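Ribosomal-protein-alanine acetyltransferase (Escherichia coli O157:H7, PDB 5ISV) probably transfers the acetyl group of acetyl-CoA to the N-terminal alanine of ribosomal protein bS18, as a member of the GNAT acetyltransferase family. Local coordinates at residues T99-V104 with I141-I146. Sequence-based numbering, arbitrary orientation.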
ATOM      1  N   THR A  99      -6.862 -10.167   6.044  0.50 19.83           N
ATOM      2  CA  THR A  99      -5.475  -9.722   6.172  0.50 20.47           C
ATOM      3  C   THR A  99      -5.135  -8.757   5.071  0.50 18.36           C
ATOM      4  O   THR A  99      -5.800  -8.752   4.018  0.50 19.53           O
ATOM      5  CB  THR A  99      -4.481 -10.904   6.086  0.50 22.23           C
ATOM      6  OG1 THR A  99      -4.710 -11.599   4.853  0.50 23.98           O
ATOM      7  CG2 THR A  99      -4.639 -11.862   7.258  0.50 23.94           C
ATOM      8  N   LEU A 100      -4.142  -7.909   5.372  1.00 18.03           N
ATOM      9  CA  LEU A 100      -3.464  -7.068   4.387  1.00 17.87           C
ATOM     10  C   LEU A 100      -1.962  -7.423   4.427  1.00 18.41           C
ATOM     11  O   LEU A 100      -1.338  -7.382   5.475  1.00 19.23           O
ATOM     12  CB  LEU A 100      -3.693  -5.583   4.698  1.00 17.73           C
ATOM     13  CG  LEU A 100      -2.877  -4.575   3.904  1.00 17.32           C
ATOM     14  CD1 LEU A 100      -3.216  -4.635   2.406  1.00 18.32           C
ATOM     15  CD2 LEU A 100      -3.192  -3.158   4.402  1.00 17.92           C
ATOM     16  N   TRP A 101      -1.397  -7.660   3.261  1.00 17.39           N
ATOM     17  CA  TRP A 101       0.016  -8.022   3.076  1.00 18.76           C
ATOM     18  C   TRP A 101       0.748  -6.934   2.300  1.00 18.05           C
ATOM     19  O   TRP A 101       0.171  -6.286   1.434  1.00 18.72           O
ATOM     20  CB  TRP A 101       0.102  -9.310   2.206  1.00 20.80           C
ATOM     21  CG  TRP A 101      -0.534 -10.465   2.806  1.00 26.23           C
ATOM     22  CD1 TRP A 101      -1.868 -10.786   2.792  1.00 27.41           C
ATOM     23  CD2 TRP A 101       0.121 -11.478   3.567  1.00 26.46           C
ATOM     24  NE1 TRP A 101      -2.077 -11.927   3.516  1.00 32.03           N
ATOM     25  CE2 TRP A 101      -0.872 -12.364   4.014  1.00 29.70           C
ATOM     26  CE3 TRP A 101       1.450 -11.709   3.941  1.00 29.48           C
ATOM     27  CZ2 TRP A 101      -0.569 -13.511   4.762  1.00 31.80           C
ATOM     28  CZ3 TRP A 101       1.749 -12.860   4.712  1.00 31.71           C
ATOM     29  CH2 TRP A 101       0.751 -13.723   5.118  1.00 31.35           C
ATOM     30  N   LEU A 102       2.017  -6.776   2.582  1.00 18.13           N
ATOM     31  CA  LEU A 102       2.889  -5.889   1.784  1.00 18.54           C
ATOM     32  C   LEU A 102       4.304  -6.395   1.805  1.00 18.09           C
ATOM     33  O   LEU A 102       4.645  -7.286   2.595  1.00 19.61           O
ATOM     34  CB  LEU A 102       2.856  -4.414   2.289  1.00 19.12           C
ATOM     35  CG  LEU A 102       3.321  -4.154   3.718  1.00 19.28           C
ATOM     36  CD1 LEU A 102       4.840  -4.076   3.885  1.00 21.38           C
ATOM     37  CD2 LEU A 102       2.718  -2.834   4.223  1.00 19.44           C
ATOM     38  N   GLU A 103       5.128  -5.834   0.933  1.00 18.15           N
ATOM     39  CA  GLU A 103       6.531  -6.173   0.835  1.00 19.69           C
ATOM     40  C   GLU A 103       7.329  -4.867   0.912  1.00 19.66           C
ATOM     41  O   GLU A 103       6.913  -3.857   0.304  1.00 21.38           O
ATOM     42  CB  GLU A 103       6.765  -6.823  -0.526  1.00 23.48           C
ATOM     43  CG  GLU A 103       7.578  -8.051  -0.509  1.00 28.85           C
ATOM     44  CD  GLU A 103       7.480  -8.854  -1.795  1.00 29.66           C
ATOM     45  OE1 GLU A 103       7.251  -8.274  -2.866  1.00 26.96           O
ATOM     46  OE2 GLU A 103       7.637 -10.080  -1.726  1.00 37.92           O
ATOM     47  N   VAL A 104       8.417  -4.859   1.661  1.00 18.22           N
ATOM     48  CA  VAL A 104       9.212  -3.655   1.836  1.00 19.34           C
ATOM     49  C   VAL A 104      10.691  -3.994   1.793  1.00 18.33           C
ATOM     50  O   VAL A 104      11.133  -4.996   2.349  1.00 19.46           O
ATOM     51  CB  VAL A 104       8.797  -2.909   3.153  1.00 19.60           C
ATOM     52  CG1 VAL A 104       8.882  -3.796   4.366  1.00 20.42           C
ATOM     53  CG2 VAL A 104       9.616  -1.646   3.392  1.00 20.24           C
ATOM     54  N   ILE A 141       8.364  -9.345   4.055  1.00 23.35           N
ATOM     55  CA  ILE A 141       6.942  -9.522   3.827  1.00 23.22           C
ATOM     56  C   ILE A 141       6.294  -9.288   5.177  1.00 21.99           C
ATOM     57  O   ILE A 141       6.649  -9.911   6.173  1.00 24.87           O
ATOM     58  CB  ILE A 141       6.594 -10.936   3.302  1.00 25.57           C
ATOM     59  CG1 ILE A 141       7.139 -11.108   1.894  1.00 30.01           C
ATOM     60  CG2 ILE A 141       5.089 -11.113   3.203  1.00 25.71           C
ATOM     61  CD1 ILE A 141       8.531 -10.621   1.630  1.00 34.10           C
ATOM     62  N   MET A 142       5.356  -8.348   5.212  1.00 19.31           N
ATOM     63  CA  MET A 142       4.606  -8.047   6.428  1.00 20.94           C
ATOM     64  C   MET A 142       3.118  -8.320   6.253  1.00 19.15           C
ATOM     65  O   MET A 142       2.553  -8.130   5.153  1.00 21.53           O
ATOM     66  CB  MET A 142       4.869  -6.592   6.866  1.00 21.55           C
ATOM     67  CG  MET A 142       6.341  -6.204   6.872  1.00 23.19           C
ATOM     68  SD  MET A 142       6.653  -4.589   7.599  1.00 24.49           S
ATOM     69  CE  MET A 142       6.491  -4.993   9.318  1.00 25.34           C
ATOM     70  N   ALA A 143       2.483  -8.709   7.357  1.00 19.91           N
ATOM     71  CA  ALA A 143       1.042  -9.011   7.379  1.00 20.96           C
ATOM     72  C   ALA A 143       0.327  -8.279   8.530  1.00 20.54           C
ATOM     73  O   ALA A 143       0.823  -8.220   9.642  1.00 22.51           O
ATOM     74  CB  ALA A 143       0.831 -10.532   7.508  1.00 24.17           C
ATOM     75  N   LEU A 144      -0.849  -7.755   8.227  1.00 20.02           N
ATOM     76  CA  LEU A 144      -1.717  -7.135   9.192  1.00 19.22           C
ATOM     77  C   LEU A 144      -3.053  -7.886   9.245  1.00 18.55           C
ATOM     78  O   LEU A 144      -3.801  -7.890   8.289  1.00 19.43           O
ATOM     79  CB  LEU A 144      -1.947  -5.696   8.804  1.00 19.59           C
ATOM     80  CG  LEU A 144      -2.987  -4.989   9.692  1.00 20.08           C
ATOM     81  CD1 LEU A 144      -2.504  -4.810  11.117  1.00 21.83           C
ATOM     82  CD2 LEU A 144      -3.336  -3.620   9.116  1.00 21.38           C
ATOM     83  N   PRO A 145      -3.341  -8.525  10.380  1.00 21.82           N
ATOM     84  CA  PRO A 145      -4.701  -9.057  10.582  1.00 20.90           C
ATOM     85  C   PRO A 145      -5.690  -7.885  10.700  1.00 21.35           C
ATOM     86  O   PRO A 145      -5.381  -6.933  11.392  1.00 23.37           O
ATOM     87  CB  PRO A 145      -4.582  -9.869  11.879  1.00 24.45           C
ATOM     88  CG  PRO A 145      -3.129 -10.140  11.991  1.00 25.62           C
ATOM     89  CD  PRO A 145      -2.431  -8.926  11.451  1.00 23.50           C
ATOM     90  N   ILE A 146      -6.825  -7.997  10.035  1.00 20.47           N
ATOM     91  CA  ILE A 146      -7.842  -6.978  10.056  1.00 21.86           C
ATOM     92  C   ILE A 146      -9.119  -7.524  10.694  1.00 22.57           C
ATOM     93  O   ILE A 146      -9.394  -7.253  11.850  1.00 30.08           O
ATOM     94  CB  ILE A 146      -8.041  -6.382   8.635  1.00 23.59           C
ATOM     95  CG1 ILE A 146      -6.724  -5.679   8.244  1.00 23.43           C
ATOM     96  CG2 ILE A 146      -9.194  -5.365   8.602  1.00 24.57           C
ATOM     97  CD1 ILE A 146      -6.725  -5.026   6.889  1.00 24.83           C
TER
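T99 faces P145 in a non-hydrogen-bonded antiparallel pair, and T99 CA lies 3.3 Å from L144 O in a CA-H...O contact. L100 next pairs with L144 through two backbone hydrogen bonds, L100 N to L144 O 2.9 Å and L144 N to L100 O 2.8 Å, while I146 CD1 reaches L100 CB where the second strand ends. W101 lies across A143: A143 CB sits 3.8 Å from the centroid of the six-membered ring, 13° off its normal, a CH-pi contact. I141 CG2 meets the same ring at its edge, 3.8 Å from W101 CE3. On the other face of the sheet, L102 makes the second backbone bond pair, with M142; chi1 near 61° turns its branch back toward the second strand, setting CD1 alongside M142 CB. E103, the predicted proton acceptor, runs beside I141, whose CD1 packs 3.5 Å from E103 CG; E103 OE2 is salt-bridged to R126 NH1 of strand 121-129. V104 CG1 meets M142 SD at 4.0 Å, the two side chains crossing at an angle. Strand 136-145 thus flanks the strand carrying E103, and L102 lies near Y115, the predicted proton donor. In this mixed GNAT sheet, strand 63-71 runs parallel to 99-105 on its far side, and 121-129 borders 136-145 as an outermost strand. I89 of helix 80-94 and F120 both cover L100 and L144.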